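Local coordinates for 2-keto-3-deoxygluconate kinase (Thermotoga maritima, PDB 2AFB), which probably phosphorylates the sugar acid 2-keto-3-deoxygluconate at the expense of ATP, as a carbohydrate kinase of the pfkB (ribokinase-like) family, at residues M22-P27 with D286-G291; K31-T36 with K112-R117; W141-G146 with A297-S302; D161-A166 with V171-D176. All coordinates share one frame; numbering follows the deposited sequence.

Contact 1. Residues M22-P27 with D286-G291; sequences MLRLSP and DRVGAG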
# COMPACT_ATOMS: atom_id res chain seq x y z
N MSE A 22 10.78 12.13 18.32
CA MSE A 22 10.65 12.71 17.02
C MSE A 22 9.72 11.91 16.17
O MSE A 22 9.61 10.69 16.35
CB MSE A 22 11.99 12.75 16.31
CG MSE A 22 12.93 13.63 16.95
SE MSE A 22 14.69 13.51 16.15
CE MSE A 22 15.32 11.65 16.84
N LEU A 23 9.11 12.60 15.22
CA LEU A 23 8.47 11.93 14.09
C LEU A 23 9.51 11.29 13.18
O LEU A 23 10.42 11.99 12.73
CB LEU A 23 7.69 12.94 13.27
CG LEU A 23 7.14 12.41 11.91
CD1 LEU A 23 6.07 11.36 12.03
CD2 LEU A 23 6.60 13.59 11.10
N ARG A 24 9.38 9.99 12.88
CA ARG A 24 10.30 9.32 11.98
C ARG A 24 9.61 8.99 10.64
O ARG A 24 8.55 8.39 10.60
CB ARG A 24 10.84 8.07 12.57
CG ARG A 24 12.10 7.60 11.87
CD ARG A 24 12.51 6.22 12.35
NE ARG A 24 11.96 5.20 11.51
CZ ARG A 24 12.23 3.89 11.58
NH1 ARG A 24 13.04 3.37 12.49
NH2 ARG A 24 11.65 3.10 10.68
N LEU A 25 10.27 9.39 9.56
CA LEU A 25 9.72 9.26 8.22
C LEU A 25 10.68 8.41 7.44
O LEU A 25 11.82 8.81 7.24
CB LEU A 25 9.53 10.60 7.60
CG LEU A 25 8.50 11.59 8.22
CD1 LEU A 25 8.57 12.85 7.43
CD2 LEU A 25 7.06 11.07 8.27
N SER A 26 10.26 7.21 7.04
CA SER A 26 11.16 6.31 6.31
C SER A 26 10.49 5.79 5.05
O SER A 26 9.32 5.43 5.11
CB SER A 26 11.64 5.13 7.17
OG SER A 26 10.53 4.52 7.80
N PRO A 27 11.22 5.81 3.88
CA PRO A 27 10.58 5.24 2.75
C PRO A 27 10.43 3.71 2.94
O PRO A 27 11.22 3.11 3.65
CB PRO A 27 11.53 5.56 1.59
CG PRO A 27 12.48 6.67 2.08
CD PRO A 27 12.56 6.38 3.54
N ASP A 286 15.47 -3.69 11.10
CA ASP A 286 15.56 -2.28 11.52
C ASP A 286 16.43 -2.18 12.76
O ASP A 286 15.95 -2.44 13.85
CB ASP A 286 14.16 -1.72 11.82
CG ASP A 286 14.11 -0.16 11.82
OD1 ASP A 286 15.17 0.53 12.08
OD2 ASP A 286 12.98 0.36 11.56
N ARG A 287 17.68 -1.76 12.59
CA ARG A 287 18.60 -1.65 13.74
C ARG A 287 18.33 -0.45 14.65
O ARG A 287 18.87 -0.38 15.76
CB ARG A 287 20.06 -1.60 13.28
CG ARG A 287 20.62 -0.20 13.12
CD ARG A 287 22.07 -0.23 12.60
NE ARG A 287 23.12 0.17 13.56
CZ ARG A 287 24.34 0.61 13.20
NH1 ARG A 287 24.67 0.71 11.91
NH2 ARG A 287 25.26 0.95 14.10
N VAL A 288 17.54 0.51 14.18
CA VAL A 288 17.21 1.67 15.01
C VAL A 288 16.59 1.21 16.35
O VAL A 288 15.71 0.34 16.37
CB VAL A 288 16.28 2.70 14.30
CG1 VAL A 288 15.97 3.88 15.23
CG2 VAL A 288 16.98 3.22 13.03
N GLY A 289 17.07 1.79 17.44
CA GLY A 289 16.55 1.44 18.80
C GLY A 289 17.27 0.28 19.49
O GLY A 289 16.98 -0.02 20.65
N ALA A 290 18.22 -0.36 18.81
CA ALA A 290 18.80 -1.60 19.36
C ALA A 290 19.61 -1.32 20.63
O ALA A 290 19.44 -1.96 21.68
CB ALA A 290 19.65 -2.29 18.30
N GLY A 291 20.44 -0.29 20.55
CA GLY A 291 21.14 0.23 21.73
C GLY A 291 20.21 0.64 22.84
O GLY A 291 20.53 0.48 24.03
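R24 and D286 form a buried salt bridge that ties the small beta-sheet lid of this ribokinase-like fold to the loop in front of helix 290-304 in the main domain. That loop carries a V-G-A-G sequence, consistent with the glycine-rich signature of pfkB kinases, whose helix start in relatives lines the phosphate-transfer site. The tight part is the ion pair. The R24 guanidinium meets the carboxylate end-on, both terminal nitrogens going to one oxygen: NH1 of R24 lies 3.2 Å from D286 OD2, and R24 NH2 is equally far from it. OD2 sits in the guanidinium plane and is approached on its syn side, while the two planes are turned 39° apart. A bend at chi3 (93°) turns the arginine head toward D286. D328 gives R24 NH1 a second carboxylate, and the backbone N of G327 donates to D286 OD2. V288 adds its CB, 3.8 Å from R24 NH1, near the guanidinium edge. With an alanine here in place of D286, R24 NH2 would probably lose its carboxylate mate and the loop its Asx turn. The looser side is the type II turn R287-A290: the R287 side chain is exposed, V288 and G289 are partly so, and G289 takes backbone angles at which a CB would jam against V288 O. An Asx turn opens this loop, V288 N donating to D286 OD1 over 3.2 Å, from the anti side and 28° out of the carboxylate plane.

Contact 2. Residues K31-T36 with K112-R117; sequences KRIFQT and KVVYDR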
# COMPACT_ATOMS: atom_id res chain seq x y z
N LYS A 31 13.68 1.88 -0.50
CA LYS A 31 13.65 3.09 -1.29
C LYS A 31 14.41 4.22 -0.63
O LYS A 31 14.51 4.33 0.59
CB LYS A 31 12.22 3.51 -1.66
CG LYS A 31 11.49 2.58 -2.70
CD LYS A 31 9.93 2.99 -2.89
CE LYS A 31 9.49 3.44 -4.36
NZ LYS A 31 8.18 4.38 -4.52
N ARG A 32 15.03 5.03 -1.49
CA ARG A 32 15.65 6.25 -1.08
C ARG A 32 14.62 7.39 -1.08
O ARG A 32 13.59 7.32 -1.70
CB ARG A 32 16.86 6.58 -1.98
CG ARG A 32 17.88 5.48 -1.99
CD ARG A 32 19.29 5.91 -2.37
NE ARG A 32 19.83 6.76 -1.35
CZ ARG A 32 21.04 7.32 -1.39
NH1 ARG A 32 21.86 7.15 -2.43
NH2 ARG A 32 21.41 8.11 -0.40
N ILE A 33 14.91 8.42 -0.33
CA ILE A 33 14.03 9.56 -0.21
C ILE A 33 13.65 10.12 -1.57
O ILE A 33 12.48 10.39 -1.83
CB ILE A 33 14.64 10.65 0.71
CG1 ILE A 33 14.69 10.11 2.15
CG2 ILE A 33 13.83 11.95 0.60
CD1 ILE A 33 15.80 10.74 3.16
N PHE A 34 14.64 10.23 -2.44
CA PHE A 34 14.48 10.84 -3.75
C PHE A 34 13.41 10.17 -4.59
O PHE A 34 12.77 10.79 -5.48
CB PHE A 34 15.81 10.73 -4.52
CG PHE A 34 15.80 11.40 -5.86
CD1 PHE A 34 15.72 12.78 -5.95
CD2 PHE A 34 15.90 10.66 -7.02
CE1 PHE A 34 15.74 13.40 -7.22
CE2 PHE A 34 15.91 11.27 -8.27
CZ PHE A 34 15.81 12.63 -8.37
N GLN A 35 13.28 8.88 -4.38
CA GLN A 35 12.44 8.09 -5.25
C GLN A 35 11.03 7.79 -4.71
O GLN A 35 10.21 7.26 -5.40
CB GLN A 35 13.20 6.82 -5.69
CG GLN A 35 13.38 5.73 -4.74
CD GLN A 35 14.50 4.73 -5.18
OE1 GLN A 35 15.23 4.28 -4.34
NE2 GLN A 35 14.55 4.33 -6.45
N THR A 36 10.73 8.17 -3.49
CA THR A 36 9.55 7.63 -2.83
C THR A 36 8.32 8.54 -2.98
O THR A 36 8.43 9.76 -2.85
CB THR A 36 9.88 7.31 -1.34
OG1 THR A 36 8.88 6.43 -0.87
CG2 THR A 36 9.91 8.56 -0.48
N LYS A 112 20.77 5.99 6.15
CA LYS A 112 21.10 7.42 6.07
C LYS A 112 20.00 8.14 6.80
O LYS A 112 18.81 7.78 6.67
CB LYS A 112 21.22 7.88 4.62
CG LYS A 112 21.44 9.39 4.42
CD LYS A 112 21.61 9.75 2.94
CE LYS A 112 21.74 11.27 2.69
NZ LYS A 112 23.08 11.80 3.12
N VAL A 113 20.40 9.09 7.63
CA VAL A 113 19.48 9.92 8.38
C VAL A 113 19.65 11.36 7.89
O VAL A 113 20.75 11.86 7.80
CB VAL A 113 19.72 9.89 9.92
CG1 VAL A 113 18.59 10.68 10.63
CG2 VAL A 113 19.74 8.46 10.46
N VAL A 114 18.55 11.98 7.56
CA VAL A 114 18.47 13.41 7.44
C VAL A 114 17.70 13.96 8.66
O VAL A 114 16.51 13.77 8.76
CB VAL A 114 17.72 13.78 6.17
CG1 VAL A 114 17.63 15.27 6.04
CG2 VAL A 114 18.40 13.17 4.93
N TYR A 115 18.35 14.70 9.54
CA TYR A 115 17.66 15.29 10.68
C TYR A 115 16.96 16.62 10.35
O TYR A 115 17.50 17.46 9.64
CB TYR A 115 18.65 15.56 11.85
CG TYR A 115 19.09 14.28 12.49
CD1 TYR A 115 18.22 13.57 13.34
CD2 TYR A 115 20.32 13.73 12.19
CE1 TYR A 115 18.60 12.37 13.89
CE2 TYR A 115 20.71 12.51 12.73
CZ TYR A 115 19.85 11.84 13.59
OH TYR A 115 20.24 10.65 14.15
N ASP A 116 15.81 16.82 11.00
CA ASP A 116 15.05 18.09 10.94
C ASP A 116 14.42 18.34 12.31
O ASP A 116 13.19 18.32 12.48
CB ASP A 116 14.01 17.92 9.86
CG ASP A 116 13.32 19.22 9.49
OD1 ASP A 116 13.85 20.31 9.83
OD2 ASP A 116 12.23 19.12 8.90
N ARG A 117 15.29 18.45 13.32
CA ARG A 117 14.90 18.48 14.72
C ARG A 117 15.08 19.87 15.32
O ARG A 117 14.57 20.17 16.38
CB ARG A 117 15.67 17.39 15.51
CG ARG A 117 17.20 17.62 15.62
CD ARG A 117 18.00 16.42 16.20
NE ARG A 117 17.32 15.84 17.34
CZ ARG A 117 17.67 14.69 17.92
NH1 ARG A 117 18.76 14.03 17.47
NH2 ARG A 117 16.93 14.19 18.92
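In I33, CG1 stands anti to the carbonyl carbon, beside the backbone N (chi1 -68°), and chi2 of 155° extends the chain, so that CD1 reaches V114, whose CG2 likewise stands beside its own backbone N. The two methyl ends, I33 CD1 and V114 CG2, meet at 4.0 Å, the side chains crossing obliquely. R32 is bent at chi3, which carries its guanidinium round to K112. There the flat group presents its edge: R32 NH2 is 3.7 Å from K112 CD, the methylene lying in the guanidinium plane. Strand 112-116 is an outer strand of the four-stranded lid sheet of the ribokinase-like fold of pfkB kinases, and 31-36 is the loop, with a short 3-10 turn, that links two other lid strands, 22-26 and 38-44. The R32 and K112 charges are kept apart, NH2 of R32 lying 5.4 Å from K112 NZ. R32 NH2 has salt bridges to E103 and to E336 of a third subunit, and R32 NH1 donates to V331 O of that subunit; the two glutamates would probably temper the like charges of R32 and K112. L72 of a second subunit packs on I33, and P71 of that subunit on V114. The loop is held in shape by Q35, whose OE1 accepts from R32 N at 3.0 Å on a lone pair in the carbonyl plane, the N-H pointing almost straight at it (177°).

Contact 3. Residues W141-G146 with A297-S302; sequences WFHFSG and ALIYGS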
# COMPACT_ATOMS: atom_id res chain seq x y z
N TRP A 141 14.04 4.70 39.44
CA TRP A 141 15.04 4.83 38.38
C TRP A 141 14.79 6.03 37.49
O TRP A 141 13.65 6.36 37.23
CB TRP A 141 15.05 3.59 37.48
CG TRP A 141 16.35 3.35 36.80
CD1 TRP A 141 16.84 4.02 35.71
CD2 TRP A 141 17.34 2.35 37.13
NE1 TRP A 141 18.06 3.51 35.35
CE2 TRP A 141 18.37 2.46 36.18
CE3 TRP A 141 17.40 1.32 38.06
CZ2 TRP A 141 19.48 1.62 36.18
CZ3 TRP A 141 18.54 0.50 38.09
CH2 TRP A 141 19.56 0.66 37.17
N PHE A 142 15.90 6.66 37.09
CA PHE A 142 15.96 7.77 36.14
C PHE A 142 17.07 7.54 35.09
O PHE A 142 18.23 7.25 35.41
CB PHE A 142 16.21 9.09 36.84
CG PHE A 142 16.26 10.24 35.91
CD1 PHE A 142 15.13 10.66 35.28
CD2 PHE A 142 17.46 10.88 35.63
CE1 PHE A 142 15.19 11.74 34.41
CE2 PHE A 142 17.51 11.96 34.74
CZ PHE A 142 16.38 12.39 34.16
N HIS A 143 16.67 7.66 33.85
CA HIS A 143 17.52 7.43 32.70
C HIS A 143 17.58 8.63 31.74
O HIS A 143 16.54 9.20 31.43
CB HIS A 143 17.07 6.18 31.92
CG HIS A 143 17.92 5.90 30.74
ND1 HIS A 143 19.20 5.41 30.85
CD2 HIS A 143 17.73 6.16 29.42
CE1 HIS A 143 19.73 5.31 29.65
NE2 HIS A 143 18.87 5.79 28.77
N PHE A 144 18.79 9.00 31.28
CA PHE A 144 18.99 10.04 30.25
C PHE A 144 20.10 9.60 29.33
O PHE A 144 20.81 8.62 29.65
CB PHE A 144 19.30 11.46 30.82
CG PHE A 144 20.65 11.60 31.52
CD1 PHE A 144 20.87 11.07 32.79
CD2 PHE A 144 21.69 12.29 30.91
CE1 PHE A 144 22.10 11.21 33.42
CE2 PHE A 144 22.90 12.42 31.50
CZ PHE A 144 23.12 11.87 32.76
N SER A 145 20.20 10.26 28.16
CA SER A 145 21.33 10.02 27.27
C SER A 145 22.05 11.30 26.85
O SER A 145 21.49 12.40 26.92
CB SER A 145 20.87 9.26 26.04
OG SER A 145 20.64 10.15 24.98
N GLY A 146 23.30 11.15 26.38
CA GLY A 146 24.12 12.30 25.91
C GLY A 146 23.64 13.00 24.63
O GLY A 146 24.17 14.04 24.21
N ALA A 297 16.81 -3.10 28.70
CA ALA A 297 16.95 -4.43 29.29
C ALA A 297 17.93 -4.43 30.49
O ALA A 297 17.74 -5.14 31.51
CB ALA A 297 17.39 -5.41 28.22
N LEU A 298 18.97 -3.62 30.39
CA LEU A 298 19.93 -3.57 31.50
C LEU A 298 19.30 -2.93 32.75
O LEU A 298 19.51 -3.40 33.90
CB LEU A 298 21.19 -2.81 31.07
CG LEU A 298 22.32 -2.77 32.09
CD1 LEU A 298 22.80 -4.16 32.45
CD2 LEU A 298 23.45 -1.93 31.51
N ILE A 299 18.47 -1.91 32.52
CA ILE A 299 17.74 -1.25 33.60
C ILE A 299 16.76 -2.24 34.23
O ILE A 299 16.68 -2.39 35.46
CB ILE A 299 16.97 -0.06 33.08
CG1 ILE A 299 17.95 1.04 32.70
CG2 ILE A 299 16.00 0.46 34.09
CD1 ILE A 299 17.31 2.12 31.83
N TYR A 300 16.00 -2.91 33.36
CA TYR A 300 15.04 -3.90 33.77
C TYR A 300 15.75 -4.94 34.62
O TYR A 300 15.32 -5.19 35.72
CB TYR A 300 14.33 -4.57 32.58
CG TYR A 300 13.34 -5.61 32.98
CD1 TYR A 300 12.14 -5.26 33.59
CD2 TYR A 300 13.61 -6.97 32.80
CE1 TYR A 300 11.21 -6.25 33.98
CE2 TYR A 300 12.69 -7.94 33.21
CZ TYR A 300 11.51 -7.57 33.79
OH TYR A 300 10.62 -8.54 34.18
N GLY A 301 16.85 -5.52 34.13
CA GLY A 301 17.56 -6.56 34.86
C GLY A 301 18.07 -6.11 36.23
O GLY A 301 18.09 -6.87 37.17
N SER A 302 18.51 -4.87 36.31
CA SER A 302 19.01 -4.34 37.54
C SER A 302 17.88 -4.18 38.55
O SER A 302 18.06 -4.52 39.70
CB SER A 302 19.72 -3.03 37.30
OG SER A 302 20.76 -3.23 36.37
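L298 O is gripped twice by S302, the residue whose CB rests against the indole of W141: S302 OG donates to it over 2.8 Å and S302 N over 3.0 Å, from opposite faces of the carbonyl plane. This is the helix-on-sheet packing of the ribokinase-like alpha/beta core, strand 141-145 running against helix segment 297-302 at 165°, their axes 10.8 Å apart. On the helix side I299 carries most of the contact. Its CG2 sits over one face of the W141 five-membered ring in a CH-pi contact, 3.7 Å from the centroid. I299 CG1 packs beside W141 NE1 at 3.6 Å, but the hydrogen bond of NE1 goes to S174 OG on the neighbouring strand. CG of W141 lies anti to its own N (chi1 -154°), which spreads the indole along the helix from I299 to S302. Shrinking W141 to an alanine would probably open a gap beneath I299 CG2 and beside S302 CB, and leave S174 OG without its indole donor. S302 CB touches the six-membered ring, 3.7 Å from W141 CH2. H143 ND1 is hydrogen-bonded to S174 OG too, and I299 CD1 packs beside ND1 at 3.9 Å.

Contact 4. Residues D161-A166 with V171-D176; sequences DALKVA and VTVSCD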
# COMPACT_ATOMS: atom_id res chain seq x y z
N ASP A 161 18.93 19.93 36.89
CA ASP A 161 17.77 20.03 37.80
C ASP A 161 17.28 18.64 38.14
O ASP A 161 17.10 18.31 39.31
CB ASP A 161 16.58 20.78 37.19
CG ASP A 161 16.80 22.30 37.09
OD1 ASP A 161 17.66 22.85 37.81
OD2 ASP A 161 16.10 22.94 36.26
N ALA A 162 17.04 17.82 37.11
CA ALA A 162 16.55 16.44 37.33
C ALA A 162 17.51 15.60 38.17
O ALA A 162 17.10 14.81 39.03
CB ALA A 162 16.29 15.72 35.97
N LEU A 163 18.79 15.78 37.93
CA LEU A 163 19.78 14.90 38.55
C LEU A 163 19.99 15.27 40.03
O LEU A 163 20.27 14.41 40.88
CB LEU A 163 21.09 15.02 37.79
CG LEU A 163 21.15 14.37 36.43
CD1 LEU A 163 22.41 14.82 35.66
CD2 LEU A 163 21.11 12.87 36.60
N LYS A 164 19.87 16.55 40.34
CA LYS A 164 19.94 16.99 41.72
C LYS A 164 18.77 16.43 42.52
O LYS A 164 18.96 15.97 43.62
CB LYS A 164 19.93 18.50 41.81
CG LYS A 164 21.28 19.11 41.46
CD LYS A 164 21.26 20.60 41.72
CE LYS A 164 22.45 21.33 41.10
NZ LYS A 164 22.07 22.76 40.78
N VAL A 165 17.57 16.47 41.98
CA VAL A 165 16.43 15.82 42.66
C VAL A 165 16.57 14.30 42.78
O VAL A 165 16.27 13.71 43.81
CB VAL A 165 15.12 16.14 41.95
CG1 VAL A 165 13.94 15.40 42.62
CG2 VAL A 165 14.90 17.67 41.98
N ALA A 166 16.97 13.66 41.71
CA ALA A 166 17.23 12.23 41.76
C ALA A 166 18.16 11.94 42.91
O ALA A 166 17.93 11.04 43.67
CB ALA A 166 17.87 11.80 40.47
N VAL A 171 17.31 8.23 43.99
CA VAL A 171 16.88 7.54 42.79
C VAL A 171 18.12 7.05 42.01
O VAL A 171 19.06 7.82 41.83
CB VAL A 171 16.03 8.49 41.93
CG1 VAL A 171 15.60 7.86 40.59
CG2 VAL A 171 14.82 8.96 42.72
N THR A 172 18.11 5.79 41.55
CA THR A 172 19.16 5.26 40.70
C THR A 172 19.12 5.94 39.36
O THR A 172 18.03 6.11 38.78
CB THR A 172 19.07 3.74 40.50
OG1 THR A 172 19.13 3.09 41.78
CG2 THR A 172 20.27 3.28 39.68
N VAL A 173 20.31 6.33 38.90
CA VAL A 173 20.50 7.11 37.70
C VAL A 173 21.38 6.33 36.72
O VAL A 173 22.49 5.93 37.05
CB VAL A 173 21.15 8.48 37.99
CG1 VAL A 173 21.58 9.17 36.74
CG2 VAL A 173 20.22 9.37 38.80
N SER A 174 20.85 6.13 35.50
CA SER A 174 21.63 5.66 34.39
C SER A 174 21.78 6.74 33.29
O SER A 174 20.93 7.63 33.11
CB SER A 174 21.03 4.37 33.81
OG SER A 174 19.78 4.63 33.21
N CYS A 175 22.88 6.60 32.55
CA CYS A 175 23.18 7.42 31.39
C CYS A 175 23.72 6.53 30.26
O CYS A 175 24.67 5.80 30.46
CB CYS A 175 24.24 8.46 31.75
SG CYS A 175 24.78 9.54 30.38
N ASP A 176 23.11 6.62 29.09
CA ASP A 176 23.72 6.12 27.85
C ASP A 176 24.44 7.29 27.17
O ASP A 176 23.80 8.24 26.75
CB ASP A 176 22.63 5.53 26.92
CG ASP A 176 23.20 4.87 25.64
OD1 ASP A 176 24.37 5.18 25.23
OD2 ASP A 176 22.45 4.05 25.03
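The flat group that matters here is the peptide carbonyl of A166, which V171 N approaches from a position tilted 25° from its plane. V171 N donates to A166 O at 2.9 Å with an N-H...O angle of 158°, and V171 CB lies 3.6 Å from the same oxygen. The bond spans the tight connection between helix 155-169 and strand 172-176, the second half of the beta-alpha-beta crossover that begins with strand 139-145. Beyond it the contact is apolar. CB of A166 faces two valines, 4.1 Å from V171 CB and 3.8 Å from V173 CG2. The other branch of V173 serves a different partner: CG1, anti to the backbone N (chi1 169°), meets L163 CD2 at 3.7 Å, the two side chains crossing at about a right angle. F144 of the adjoining strand and F196 of helix 186-196 also pack on L163. V173 thus offers one methyl to each of two helix residues a turn apart, L163 and A166. With a single backbone bond and otherwise only hydrocarbon, this end of the helix is probably held against the strand mainly by apolar packing, and the A166-V171 bond probably fixes the point where the chain turns back toward the sheet.

Overall arrangement
Contacts 1 and 2, centres about 12 Å apart, lie around the four-stranded lid sheet and touch each other, for instance through P27 and T36; both also reach the second subunit. Contacts 3 and 4, centres about 10 Å apart, lie in the main domain on neighbouring strands 139-145 and 172-176 of the nine-stranded sheet. Helix 290-304 connects the pairs: the loop leading into it makes contact 1 and its middle makes contact 3, centres about 20 Å apart. Contacts 2 and 4, centres about 34 Å apart, lie on opposite sides of the chain's centre. The segments of contact 1 enclose contacts 2 and 4 and alternate with those of contact 3, so residues 286-302, late in the chain, tie lid to core sheet.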